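Local structure of tRNA (adenine(9)-N1)-methyltransferase (Sulfolobus acidocaldarius, 5A7Z) at residues A[53-58]-A[100-105]; A[106-111]-A[252-257]; A[134-139]-A[143-148]; A[237-242]-A[246-251]. The protein catalyses the S-adenosyl-L-methionine-dependent methylation of adenosine 9 in tRNA at N1, yielding N(1)-methyladenosine. All coordinates share one frame; numbering follows the deposited sequence.

Interaction 1: residues A[53-58]-A[100-105]; sequences IKMLLK and VSIHLP
Met55 and Val100 meet where the last turns of helix 48-57 face the extended loop 100-105, and the main patch consists of van der Waals contacts of one long side chain with both the backbone and the side chain of Val100. Met55, present as selenomethionine, leaves the helix with CG anti to the backbone N (chi1 -174°) and bends only at chi3 (63°), which lays its far end along the loop. Selenium and terminal methyl share the contact: Met55 CE lies 3.5 Å from Val100 O, while Met55 SE is 3.6 Å from Val100 N. The two side chains cross at about a right angle, with Met55 SE 4.1 Å from Val100 CG2. Further along, Met55 CE approaches Ile102 CG2 at 4.4 Å. Phe27 of helix 22-33 packs on both Met55 and Val100.

A second apolar patch forms one residue on. Leu56 and Leu104 slide past each other in opposite directions, and both methyls of Leu56 straddle one methyl of its partner: CD2 is 3.8 Å and CD1 3.9 Å from Leu104 CD2.

The polar element is a hydrogen bond from Lys99 NZ to Met55 O.

Val100, Ile102 and Leu104 make the contacts while Ser101 points away, the alternation expected of an extended segment. Here it belongs to a linker lying against a helix, on its way from the five-stranded sheet to strand 109-113 of the SPOUT methyltransferase fold.

Interaction 2: residues A[106-111]-A[252-257]; sequences EYPKMV and VKELDQ
Pro108 and Lys253 pack carbon against carbon where the entry to strand 109-113 passes the last turns of helix 242-255. The lysine contributes its aliphatic chain: Lys253 CE sits 3.9 Å from Pro108 CB and 4.0 Å from Pro108 CG, the two side chains sliding past each other in opposite directions. Bends at chi3 (64°) and chi4 (70°) curl the lysine, pressing CE to the pyrrolidine ring while the amine serves other partners. The proline follows a cis peptide bond, and the first bond of its side chain points toward the helix.

The Glu254 carboxylate and the same ring approach each other from opposite directions, each from its own segment, at the CD corner. Glu254 OE2 lies 4.0 Å from Pro108 CD, the ring carbon attached to nitrogen, which is a van der Waals approach.

Hydrogen bonding is arranged around this patch. Lys253 NZ binds the carbonyl oxygens of Leu191 and His194, Glu254 OE2 pairs with Thr22 OG1, and Pro108 O accepts from Asn147 ND2.

Although both helix residues are charged, they meet the proline through a methylene group and an oxygen already engaged with Thr22. The chemistry therefore implies a small van der Waals junction of strand and helix, apolar on the Lys253 side and with a carboxylate oxygen at another corner of the ring, framed by polar groups whose bonds to other parts of the chain probably fix how the two side chains lie against it.

Interaction 3: residues A[134-139]-A[143-148]; sequences LCLSVI and LWDGNL
This contact is the helix-to-strand turn of a beta-alpha-beta unit of the SPOUT fold: helix 122-142 links the parallel strands 109-113 and 148-151, and residues 143-148 double back against its last turns. The central residue is Ile139. Its carbonyl takes a helical i to i+4 bond, Leu143 N to Ile139 O at 2.7 Å, with an N-H...O angle of 152°. Its side chain has CG1 on the side away from the backbone N (chi1 -153°), placing that carbon 3.4 Å from Trp144 O and 4.1 Å from Leu148 CB. The branch ends on Leu143, with Ile139 CD1 4.2 Å from Leu143 CD1, while Ile139 CG2 rests 3.9 Å from Asp145 CA. With an alanine here, the turn would probably lose its filling, leaving a gap between Leu143 and Leu148 and letting both side chains shift. About one turn earlier in the helix, Leu136 CD1 lies 3.6 Å from Asp145 OD2; the carboxylate is held through OD1 by a salt bridge to Arg140 and through OD2 by the backbone N of Arg160. Within the turn itself, the indole of Trp144 folds back over Gly146, whose N sits 3.3 Å above the ring plane, over its centre.

Interaction 4: residues A[237-242]-A[246-251]; sequences GVPDEI and LEIILR
A loop folded against the start of its own helix is what this contact amounts to: residues 237-242 lead from strand 226-228 of the SPOUT fold into helix 242-255, which packs beside helix 122-142 on the sheet. Glu241 occupies the N-cap position. The first turn is closed by a nearly straight bond, Leu246 N to Ile242 O at 2.9 Å with an N-H...O angle of 172°, and the same oxygen lies 3.5 Å from Leu246 CB. The remaining contact across the segments is apolar. Pro239 and Ile248 meet obliquely, and CG1 of the isoleucine stands opposite the carbonyl carbon (chi1 -72°), carrying its terminal methyl out to the proline. Ile248 also packs on Leu259 and Ile263, so the isoleucine touches both the loop's proline and helix 259-265. Ile242 N is hydrogen-bonded to Gln131 OE1, which ties the helix start to helix 122-142. On the helix surface, Glu247 and Arg251, one turn apart, form a salt bridge: Glu247 OE2 is 3.0 Å from Arg251 NE and 3.2 Å from Arg251 NH2, both weak as hydrogen bonds. Between loop and helix, the closest meeting of two side chains is Pro239 CD with Ile248 CD1, at 4.1 Å.

How the interactions relate
Burial separates the four contacts. Interactions 2, 3 and 4 are buried and converge on Met110, which packs on Ile139, Leu246 and Leu250, whereas interaction 1 lies at the surface, its centre about 26 Å from that of interaction 4. Interactions 2 and 4 share helix 242-255, one at each end, and interaction 3 adds the neighbouring helix through Cys135 and the turn after it through Leu143. A backbone bond between Asn147 and Met110 joins turn to strand, and Trp144 packs on Leu104 of interaction 1. In this set, the contacts at helix ends, 3 and 4, each include a helical backbone bond, while 1 and 2, between distant parts of the chain, rest on side-chain packing.

Interaction 1: residues A[53-58]-A[100-105]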
loop_
_atom_site.group_PDB
_atom_site.type_symbol
_atom_site.label_atom_id
_atom_site.label_comp_id
_atom_site.label_asym_id
_atom_site.label_seq_id
_atom_site.Cartn_x
_atom_site.Cartn_y
_atom_site.Cartn_z
ATOM N N ILE A 53 7.744 -8.962 2.032
ATOM C CA ILE A 53 6.450 -9.563 1.848
ATOM C C ILE A 53 6.540 -11.074 1.957
ATOM O O ILE A 53 5.686 -11.702 2.596
ATOM C CB ILE A 53 5.803 -9.180 0.481
ATOM C CG1 ILE A 53 4.921 -7.946 0.638
ATOM C CG2 ILE A 53 4.907 -10.309 -0.035
ATOM C CD1 ILE A 53 3.772 -8.142 1.625
ATOM N N LYS A 54 7.539 -11.667 1.307
ATOM C CA LYS A 54 7.671 -13.118 1.339
ATOM C C LYS A 54 8.035 -13.599 2.749
ATOM O O LYS A 54 7.655 -14.695 3.176
ATOM C CB LYS A 54 8.699 -13.580 0.319
ATOM C CG LYS A 54 8.184 -13.521 -1.127
ATOM C CD LYS A 54 8.623 -14.748 -1.931
ATOM C CE LYS A 54 8.005 -14.776 -3.336
ATOM N NZ LYS A 54 8.553 -15.902 -4.136
HETATM N N MSE A 55 8.751 -12.771 3.478
HETATM C CA MSE A 55 9.183 -13.152 4.798
HETATM C C MSE A 55 8.015 -13.075 5.740
HETATM O O MSE A 55 7.896 -13.880 6.639
HETATM C CB MSE A 55 10.312 -12.241 5.250
HETATM C CG MSE A 55 10.863 -12.750 6.572
HETATM SE SE MSE A 55 12.440 -11.694 7.077
HETATM C CE MSE A 55 11.433 -10.001 7.251
ATOM N N LEU A 56 7.153 -12.084 5.545
ATOM C CA LEU A 56 6.018 -11.868 6.431
ATOM C C LEU A 56 4.876 -12.828 6.161
ATOM O O LEU A 56 4.188 -13.223 7.082
ATOM C CB LEU A 56 5.483 -10.448 6.290
ATOM C CG LEU A 56 6.342 -9.339 6.888
ATOM C CD1 LEU A 56 5.939 -7.990 6.288
ATOM C CD2 LEU A 56 6.264 -9.321 8.421
ATOM N N LEU A 57 4.670 -13.191 4.901
ATOM C CA LEU A 57 3.486 -13.956 4.512
ATOM C C LEU A 57 3.762 -15.410 4.106
ATOM O O LEU A 57 2.921 -16.256 4.340
ATOM C CB LEU A 57 2.724 -13.237 3.368
ATOM C CG LEU A 57 2.127 -11.860 3.716
ATOM C CD1 LEU A 57 1.500 -11.209 2.487
ATOM C CD2 LEU A 57 1.115 -11.960 4.847
ATOM N N LYS A 58 4.924 -15.703 3.498
ATOM C CA LYS A 58 5.109 -16.967 2.732
ATOM C C LYS A 58 6.134 -17.948 3.291
ATOM O O LYS A 58 6.583 -18.844 2.558
ATOM C CB LYS A 58 5.535 -16.665 1.296
ATOM C CG LYS A 58 4.632 -15.738 0.518
ATOM C CD LYS A 58 3.331 -16.404 0.173
ATOM C CE LYS A 58 2.322 -15.365 -0.270
ATOM N NZ LYS A 58 2.883 -14.581 -1.397
ATOM N N VAL A 100 13.389 -12.305 10.461
ATOM C CA VAL A 100 13.853 -11.269 11.387
ATOM C C VAL A 100 12.714 -10.305 11.635
ATOM O O VAL A 100 11.931 -10.040 10.741
ATOM C CB VAL A 100 15.110 -10.526 10.874
ATOM C CG1 VAL A 100 16.177 -11.523 10.477
ATOM C CG2 VAL A 100 14.792 -9.584 9.711
ATOM N N SER A 101 12.583 -9.858 12.877
ATOM C CA SER A 101 11.553 -8.912 13.268
ATOM C C SER A 101 11.792 -7.573 12.627
ATOM O O SER A 101 12.907 -7.060 12.664
ATOM C CB SER A 101 11.589 -8.696 14.771
ATOM O OG SER A 101 11.153 -9.845 15.442
ATOM N N ILE A 102 10.745 -6.977 12.082
ATOM C CA ILE A 102 10.846 -5.608 11.624
ATOM C C ILE A 102 9.682 -4.770 12.141
ATOM O O ILE A 102 8.609 -5.290 12.434
ATOM C CB ILE A 102 10.942 -5.530 10.089
ATOM C CG1 ILE A 102 9.671 -6.015 9.420
ATOM C CG2 ILE A 102 12.108 -6.344 9.603
ATOM C CD1 ILE A 102 9.670 -5.784 7.929
ATOM N N HIS A 103 9.903 -3.479 12.293
ATOM C CA HIS A 103 8.860 -2.651 12.826
ATOM C C HIS A 103 7.914 -2.263 11.707
ATOM O O HIS A 103 8.188 -1.353 10.937
ATOM C CB HIS A 103 9.416 -1.404 13.519
ATOM C CG HIS A 103 8.411 -0.727 14.399
ATOM N ND1 HIS A 103 8.556 -0.641 15.769
ATOM C CD2 HIS A 103 7.205 -0.177 14.115
ATOM C CE1 HIS A 103 7.503 -0.032 16.283
ATOM N NE2 HIS A 103 6.666 0.257 15.302
ATOM N N LEU A 104 6.798 -2.955 11.629
ATOM C CA LEU A 104 5.875 -2.762 10.535
ATOM C C LEU A 104 5.282 -1.348 10.588
ATOM O O LEU A 104 4.841 -0.898 11.633
ATOM C CB LEU A 104 4.779 -3.818 10.579
ATOM C CG LEU A 104 5.275 -5.263 10.731
ATOM C CD1 LEU A 104 4.126 -6.196 11.057
ATOM C CD2 LEU A 104 5.988 -5.733 9.477
ATOM N N PRO A 105 5.343 -0.626 9.469
ATOM C CA PRO A 105 4.903 0.758 9.395
ATOM C C PRO A 105 3.397 0.985 9.703
ATOM O O PRO A 105 2.554 0.278 9.204
ATOM C CB PRO A 105 5.209 1.135 7.931
ATOM C CG PRO A 105 5.134 -0.153 7.191
ATOM C CD PRO A 105 5.698 -1.162 8.142
#

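Interaction 2: residues A[106-111]-A[252-257]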
loop_
_atom_site.group_PDB
_atom_site.type_symbol
_atom_site.label_atom_id
_atom_site.label_comp_id
_atom_site.label_asym_id
_atom_site.label_seq_id
_atom_site.Cartn_x
_atom_site.Cartn_y
_atom_site.Cartn_z
ATOM N N GLU A 106 3.079 2.008 10.482
ATOM C CA GLU A 106 1.688 2.339 10.716
ATOM C C GLU A 106 1.117 3.015 9.472
ATOM O O GLU A 106 0.015 2.734 9.030
ATOM C CB GLU A 106 1.581 3.264 11.921
ATOM C CG GLU A 106 0.147 3.627 12.287
ATOM C CD GLU A 106 -0.016 4.065 13.743
ATOM O OE1 GLU A 106 0.939 3.882 14.533
ATOM O OE2 GLU A 106 -1.107 4.586 14.098
ATOM N N TYR A 107 1.923 3.855 8.877
ATOM C CA TYR A 107 1.494 4.701 7.802
ATOM C C TYR A 107 2.261 4.341 6.557
ATOM O O TYR A 107 3.379 3.814 6.638
ATOM C CB TYR A 107 1.730 6.186 8.183
ATOM C CG TYR A 107 0.855 6.640 9.351
ATOM C CD1 TYR A 107 -0.525 6.706 9.215
ATOM C CD2 TYR A 107 1.401 6.930 10.591
ATOM C CE1 TYR A 107 -1.325 7.066 10.264
ATOM C CE2 TYR A 107 0.600 7.300 11.655
ATOM C CZ TYR A 107 -0.768 7.362 11.485
ATOM O OH TYR A 107 -1.591 7.747 12.534
ATOM N N PRO A 108 1.685 4.645 5.387
ATOM C CA PRO A 108 0.376 5.250 5.295
ATOM C C PRO A 108 -0.748 4.226 5.414
ATOM O O PRO A 108 -0.505 3.023 5.301
ATOM C CB PRO A 108 0.381 5.871 3.895
ATOM C CG PRO A 108 1.299 4.992 3.105
ATOM C CD PRO A 108 2.390 4.663 4.087
ATOM N N LYS A 109 -1.962 4.726 5.657
ATOM C CA LYS A 109 -3.154 3.892 5.797
ATOM C C LYS A 109 -4.058 4.094 4.633
ATOM O O LYS A 109 -4.389 5.215 4.301
ATOM C CB LYS A 109 -3.913 4.261 7.051
ATOM C CG LYS A 109 -3.175 3.913 8.308
ATOM C CD LYS A 109 -3.993 4.318 9.503
ATOM C CE LYS A 109 -3.298 3.928 10.793
ATOM N NZ LYS A 109 -3.780 4.771 11.930
HETATM N N MSE A 110 -4.489 2.997 4.042
HETATM C CA MSE A 110 -5.424 3.010 2.950
HETATM C C MSE A 110 -6.714 2.415 3.493
HETATM O O MSE A 110 -6.741 1.275 3.942
HETATM C CB MSE A 110 -4.853 2.140 1.808
HETATM C CG MSE A 110 -3.365 2.443 1.518
HETATM SE SE MSE A 110 -3.197 4.206 0.604
HETATM C CE MSE A 110 -1.708 4.877 1.643
ATOM N N VAL A 111 -7.787 3.182 3.442
ATOM C CA VAL A 111 -9.044 2.798 4.086
ATOM C C VAL A 111 -10.093 2.674 3.032
ATOM O O VAL A 111 -10.320 3.627 2.263
ATOM C CB VAL A 111 -9.459 3.858 5.107
ATOM C CG1 VAL A 111 -10.798 3.533 5.701
ATOM C CG2 VAL A 111 -8.401 3.959 6.205
ATOM N N VAL A 252 2.592 7.165 -6.175
ATOM C CA VAL A 252 3.070 8.498 -5.914
ATOM C C VAL A 252 3.825 8.516 -4.583
ATOM O O VAL A 252 4.925 9.041 -4.500
ATOM C CB VAL A 252 1.910 9.499 -5.901
ATOM C CG1 VAL A 252 2.371 10.834 -5.376
ATOM C CG2 VAL A 252 1.322 9.654 -7.299
ATOM N N LYS A 253 3.300 7.829 -3.586
ATOM C CA LYS A 253 3.868 7.925 -2.248
ATOM C C LYS A 253 5.048 7.012 -2.015
ATOM O O LYS A 253 5.914 7.333 -1.202
ATOM C CB LYS A 253 2.825 7.612 -1.218
ATOM C CG LYS A 253 1.694 8.623 -1.189
ATOM C CD LYS A 253 0.780 8.348 -0.021
ATOM C CE LYS A 253 1.504 8.525 1.320
ATOM N NZ LYS A 253 1.791 9.956 1.536
ATOM N N GLU A 254 5.058 5.847 -2.652
ATOM C CA GLU A 254 6.076 4.840 -2.341
ATOM C C GLU A 254 7.094 4.707 -3.462
ATOM O O GLU A 254 8.222 4.285 -3.241
ATOM C CB GLU A 254 5.424 3.491 -2.061
ATOM C CG GLU A 254 4.707 3.436 -0.725
ATOM C CD GLU A 254 5.664 3.499 0.450
ATOM O OE1 GLU A 254 6.751 2.892 0.379
ATOM O OE2 GLU A 254 5.319 4.137 1.443
ATOM N N LEU A 255 6.691 5.064 -4.667
ATOM C CA LEU A 255 7.585 4.980 -5.817
ATOM C C LEU A 255 8.075 6.342 -6.243
ATOM O O LEU A 255 8.863 6.460 -7.152
ATOM C CB LEU A 255 6.886 4.285 -6.982
ATOM C CG LEU A 255 7.105 2.789 -7.099
ATOM C CD1 LEU A 255 7.136 2.076 -5.739
ATOM C CD2 LEU A 255 6.058 2.187 -8.022
ATOM N N ASP A 256 7.616 7.376 -5.567
ATOM C CA ASP A 256 7.922 8.741 -5.968
ATOM C C ASP A 256 7.541 9.009 -7.414
ATOM O O ASP A 256 8.224 9.729 -8.109
ATOM C CB ASP A 256 9.403 9.054 -5.738
ATOM C CG ASP A 256 9.752 9.117 -4.270
ATOM O OD1 ASP A 256 9.014 9.810 -3.533
ATOM O OD2 ASP A 256 10.728 8.441 -3.847
ATOM N N GLN A 257 6.436 8.443 -7.854
ATOM C CA GLN A 257 5.993 8.693 -9.160
ATOM C C GLN A 257 5.197 9.969 -9.192
ATOM O O GLN A 257 4.563 10.378 -8.213
ATOM C CB GLN A 257 5.159 7.547 -9.675
ATOM C CG GLN A 257 5.702 6.960 -10.948
ATOM C CD GLN A 257 4.739 6.030 -11.637
ATOM O OE1 GLN A 257 3.824 5.498 -11.023
ATOM N NE2 GLN A 257 4.936 5.838 -12.940
#

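Interaction 3: residues A[134-139]-A[143-148]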
loop_
_atom_site.group_PDB
_atom_site.type_symbol
_atom_site.label_atom_id
_atom_site.label_comp_id
_atom_site.label_asym_id
_atom_site.label_seq_id
_atom_site.Cartn_x
_atom_site.Cartn_y
_atom_site.Cartn_z
ATOM N N LEU A 134 -8.973 -7.266 -5.118
ATOM C CA LEU A 134 -7.853 -6.776 -5.888
ATOM C C LEU A 134 -6.938 -5.818 -5.129
ATOM O O LEU A 134 -5.751 -5.744 -5.432
ATOM C CB LEU A 134 -8.362 -6.071 -7.162
ATOM C CG LEU A 134 -8.958 -7.015 -8.211
ATOM C CD1 LEU A 134 -9.503 -6.254 -9.418
ATOM C CD2 LEU A 134 -7.914 -8.024 -8.660
ATOM N N CYS A 135 -7.504 -5.051 -4.194
ATOM C CA CYS A 135 -6.737 -4.146 -3.343
ATOM C C CYS A 135 -5.751 -4.904 -2.495
ATOM O O CYS A 135 -4.707 -4.381 -2.188
ATOM C CB CYS A 135 -7.644 -3.301 -2.418
ATOM S SG CYS A 135 -8.569 -2.001 -3.284
ATOM N N LEU A 136 -6.085 -6.128 -2.088
ATOM C CA LEU A 136 -5.130 -6.921 -1.345
ATOM C C LEU A 136 -3.877 -7.214 -2.190
ATOM O O LEU A 136 -2.754 -7.229 -1.656
ATOM C CB LEU A 136 -5.749 -8.207 -0.869
ATOM C CG LEU A 136 -4.875 -9.054 0.071
ATOM C CD1 LEU A 136 -4.746 -8.446 1.461
ATOM C CD2 LEU A 136 -5.461 -10.436 0.159
ATOM N N SER A 137 -4.052 -7.426 -3.499
ATOM C CA SER A 137 -2.875 -7.639 -4.398
ATOM C C SER A 137 -2.090 -6.368 -4.602
ATOM O O SER A 137 -0.883 -6.387 -4.592
ATOM C CB SER A 137 -3.283 -8.195 -5.762
ATOM O OG SER A 137 -3.562 -9.566 -5.657
ATOM N N VAL A 138 -2.786 -5.261 -4.762
ATOM C CA VAL A 138 -2.133 -3.971 -4.816
ATOM C C VAL A 138 -1.353 -3.652 -3.538
ATOM O O VAL A 138 -0.171 -3.292 -3.600
ATOM C CB VAL A 138 -3.136 -2.851 -5.124
ATOM C CG1 VAL A 138 -2.466 -1.507 -5.028
ATOM C CG2 VAL A 138 -3.741 -3.044 -6.532
ATOM N N ILE A 139 -1.983 -3.755 -2.383
ATOM C CA ILE A 139 -1.278 -3.362 -1.143
ATOM C C ILE A 139 0.010 -4.181 -0.964
ATOM O O ILE A 139 1.045 -3.679 -0.533
ATOM C CB ILE A 139 -2.171 -3.426 0.102
ATOM C CG1 ILE A 139 -1.685 -2.425 1.166
ATOM C CG2 ILE A 139 -2.200 -4.811 0.717
ATOM C CD1 ILE A 139 -1.899 -0.978 0.807
ATOM N N LEU A 143 3.186 -2.162 0.090
ATOM C CA LEU A 143 3.362 -2.214 1.517
ATOM C C LEU A 143 3.109 -3.615 2.013
ATOM O O LEU A 143 3.715 -4.510 1.541
ATOM C CB LEU A 143 2.418 -1.231 2.186
ATOM C CG LEU A 143 2.666 0.237 1.885
ATOM C CD1 LEU A 143 1.495 1.166 2.095
ATOM C CD2 LEU A 143 3.920 0.769 2.529
ATOM N N TRP A 144 2.192 -3.785 2.950
ATOM C CA TRP A 144 1.718 -5.091 3.323
ATOM C C TRP A 144 0.274 -5.012 3.766
ATOM O O TRP A 144 -0.250 -3.932 3.897
ATOM C CB TRP A 144 2.623 -5.738 4.359
ATOM C CG TRP A 144 2.306 -5.444 5.723
ATOM C CD1 TRP A 144 2.392 -4.267 6.327
ATOM C CD2 TRP A 144 1.829 -6.353 6.680
ATOM N NE1 TRP A 144 1.999 -4.357 7.614
ATOM C CE2 TRP A 144 1.644 -5.646 7.859
ATOM C CE3 TRP A 144 1.530 -7.705 6.658
ATOM C CZ2 TRP A 144 1.177 -6.235 8.998
ATOM C CZ3 TRP A 144 1.079 -8.282 7.786
ATOM C CH2 TRP A 144 0.910 -7.553 8.943
ATOM N N ASP A 145 -0.357 -6.164 3.946
ATOM C CA ASP A 145 -1.761 -6.253 4.348
ATOM C C ASP A 145 -2.161 -5.232 5.408
ATOM O O ASP A 145 -3.237 -4.734 5.394
ATOM C CB ASP A 145 -2.142 -7.637 4.899
ATOM C CG ASP A 145 -1.904 -8.771 3.929
ATOM O OD1 ASP A 145 -1.045 -8.674 3.068
ATOM O OD2 ASP A 145 -2.576 -9.778 4.045
ATOM N N GLY A 146 -1.278 -4.984 6.357
ATOM C CA GLY A 146 -1.654 -4.289 7.609
ATOM C C GLY A 146 -1.876 -2.809 7.397
ATOM O O GLY A 146 -2.357 -2.115 8.285
ATOM N N ASN A 147 -1.535 -2.335 6.213
ATOM C CA ASN A 147 -1.718 -0.952 5.829
ATOM C C ASN A 147 -3.036 -0.762 5.127
ATOM O O ASN A 147 -3.345 0.284 4.694
ATOM C CB ASN A 147 -0.595 -0.486 4.916
ATOM C CG ASN A 147 0.741 -0.379 5.611
ATOM O OD1 ASN A 147 1.560 -1.237 5.504
ATOM N ND2 ASN A 147 0.950 0.677 6.302
ATOM N N LEU A 148 -3.799 -1.811 5.007
ATOM C CA LEU A 148 -5.084 -1.765 4.398
ATOM C C LEU A 148 -6.119 -2.001 5.482
ATOM O O LEU A 148 -5.986 -2.928 6.295
ATOM C CB LEU A 148 -5.197 -2.850 3.326
ATOM C CG LEU A 148 -6.504 -2.917 2.551
ATOM C CD1 LEU A 148 -6.758 -1.635 1.746
ATOM C CD2 LEU A 148 -6.439 -4.130 1.604
#

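Interaction 4: residues A[237-242]-A[246-251]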
loop_
_atom_site.group_PDB
_atom_site.type_symbol
_atom_site.label_atom_id
_atom_site.label_comp_id
_atom_site.label_asym_id
_atom_site.label_seq_id
_atom_site.Cartn_x
_atom_site.Cartn_y
_atom_site.Cartn_z
ATOM N N GLY A 237 -9.810 10.933 -17.887
ATOM C CA GLY A 237 -9.006 9.726 -18.171
ATOM C C GLY A 237 -8.736 8.824 -16.958
ATOM O O GLY A 237 -7.946 7.892 -17.041
ATOM N N VAL A 238 -9.418 9.082 -15.841
ATOM C CA VAL A 238 -9.004 8.545 -14.546
ATOM C C VAL A 238 -9.785 7.284 -14.199
ATOM O O VAL A 238 -10.992 7.294 -14.249
ATOM C CB VAL A 238 -9.259 9.574 -13.426
ATOM C CG1 VAL A 238 -8.739 9.043 -12.100
ATOM C CG2 VAL A 238 -8.614 10.905 -13.770
ATOM N N PRO A 239 -9.095 6.207 -13.798
ATOM C CA PRO A 239 -9.819 5.002 -13.358
ATOM C C PRO A 239 -10.742 5.300 -12.189
ATOM O O PRO A 239 -10.422 6.157 -11.366
ATOM C CB PRO A 239 -8.697 4.054 -12.906
ATOM C CG PRO A 239 -7.461 4.547 -13.585
ATOM C CD PRO A 239 -7.632 6.034 -13.730
ATOM N N ASP A 240 -11.886 4.622 -12.112
ATOM C CA ASP A 240 -12.747 4.755 -10.926
ATOM C C ASP A 240 -12.824 3.477 -10.109
ATOM O O ASP A 240 -13.570 3.415 -9.132
ATOM C CB ASP A 240 -14.149 5.227 -11.294
ATOM C CG ASP A 240 -14.731 4.474 -12.453
ATOM O OD1 ASP A 240 -14.235 3.373 -12.767
ATOM O OD2 ASP A 240 -15.677 5.001 -13.071
ATOM N N GLU A 241 -12.044 2.478 -10.501
ATOM C CA GLU A 241 -11.891 1.264 -9.724
ATOM C C GLU A 241 -11.082 1.538 -8.445
ATOM O O GLU A 241 -10.025 2.171 -8.487
ATOM C CB GLU A 241 -11.196 0.176 -10.556
ATOM C CG GLU A 241 -12.033 -0.395 -11.701
ATOM C CD GLU A 241 -11.892 0.378 -13.028
ATOM O OE1 GLU A 241 -11.011 1.282 -13.156
ATOM O OE2 GLU A 241 -12.672 0.071 -13.951
ATOM N N ILE A 242 -11.580 1.032 -7.325
ATOM C CA ILE A 242 -10.986 1.289 -6.001
ATOM C C ILE A 242 -9.554 0.820 -6.019
ATOM O O ILE A 242 -8.677 1.574 -5.716
ATOM C CB ILE A 242 -11.781 0.571 -4.875
ATOM C CG1 ILE A 242 -13.109 1.291 -4.620
ATOM C CG2 ILE A 242 -10.983 0.491 -3.579
ATOM C CD1 ILE A 242 -14.144 0.435 -3.911
ATOM N N LEU A 246 -6.282 3.151 -5.514
ATOM C CA LEU A 246 -5.296 2.773 -4.497
ATOM C C LEU A 246 -3.882 2.728 -5.099
ATOM O O LEU A 246 -2.946 3.323 -4.584
ATOM C CB LEU A 246 -5.641 1.411 -3.950
ATOM C CG LEU A 246 -4.678 0.877 -2.890
ATOM C CD1 LEU A 246 -4.597 1.863 -1.761
ATOM C CD2 LEU A 246 -5.159 -0.474 -2.372
ATOM N N GLU A 247 -3.732 2.021 -6.202
ATOM C CA GLU A 247 -2.421 1.893 -6.817
ATOM C C GLU A 247 -1.824 3.245 -7.248
ATOM O O GLU A 247 -0.622 3.464 -7.126
ATOM C CB GLU A 247 -2.460 0.932 -8.000
ATOM C CG GLU A 247 -1.093 0.768 -8.615
ATOM C CD GLU A 247 -1.019 -0.324 -9.658
ATOM O OE1 GLU A 247 -1.914 -1.185 -9.678
ATOM O OE2 GLU A 247 -0.048 -0.318 -10.466
ATOM N N ILE A 248 -2.662 4.155 -7.716
ATOM C CA ILE A 248 -2.193 5.490 -8.042
ATOM C C ILE A 248 -1.609 6.194 -6.836
ATOM O O ILE A 248 -0.582 6.884 -6.949
ATOM C CB ILE A 248 -3.311 6.371 -8.631
ATOM C CG1 ILE A 248 -3.647 5.920 -10.057
ATOM C CG2 ILE A 248 -2.888 7.835 -8.618
ATOM C CD1 ILE A 248 -4.975 6.436 -10.582
ATOM N N ILE A 249 -2.302 6.108 -5.704
ATOM C CA ILE A 249 -1.852 6.800 -4.484
ATOM C C ILE A 249 -0.497 6.206 -4.112
ATOM O O ILE A 249 0.442 6.910 -3.811
ATOM C CB ILE A 249 -2.823 6.612 -3.275
ATOM C CG1 ILE A 249 -4.269 7.008 -3.605
ATOM C CG2 ILE A 249 -2.352 7.403 -2.066
ATOM C CD1 ILE A 249 -4.441 8.446 -4.014
ATOM N N LEU A 250 -0.420 4.898 -4.125
ATOM C CA LEU A 250 0.795 4.209 -3.718
ATOM C C LEU A 250 1.952 4.432 -4.724
ATOM O O LEU A 250 3.089 4.490 -4.316
ATOM C CB LEU A 250 0.511 2.726 -3.516
ATOM C CG LEU A 250 -0.486 2.370 -2.399
ATOM C CD1 LEU A 250 -0.885 0.902 -2.496
ATOM C CD2 LEU A 250 0.103 2.657 -1.026
ATOM N N ARG A 251 1.652 4.627 -6.015
ATOM C CA ARG A 251 2.710 4.936 -6.991
ATOM C C ARG A 251 3.402 6.173 -6.536
ATOM O O ARG A 251 4.598 6.290 -6.640
ATOM C CB ARG A 251 2.167 5.283 -8.391
ATOM C CG ARG A 251 1.373 4.247 -9.150
ATOM C CD ARG A 251 2.082 2.960 -9.276
ATOM N NE ARG A 251 1.651 2.196 -10.462
ATOM C CZ ARG A 251 2.444 1.917 -11.486
ATOM N NH1 ARG A 251 3.656 2.447 -11.562
ATOM N NH2 ARG A 251 2.018 1.155 -12.459
#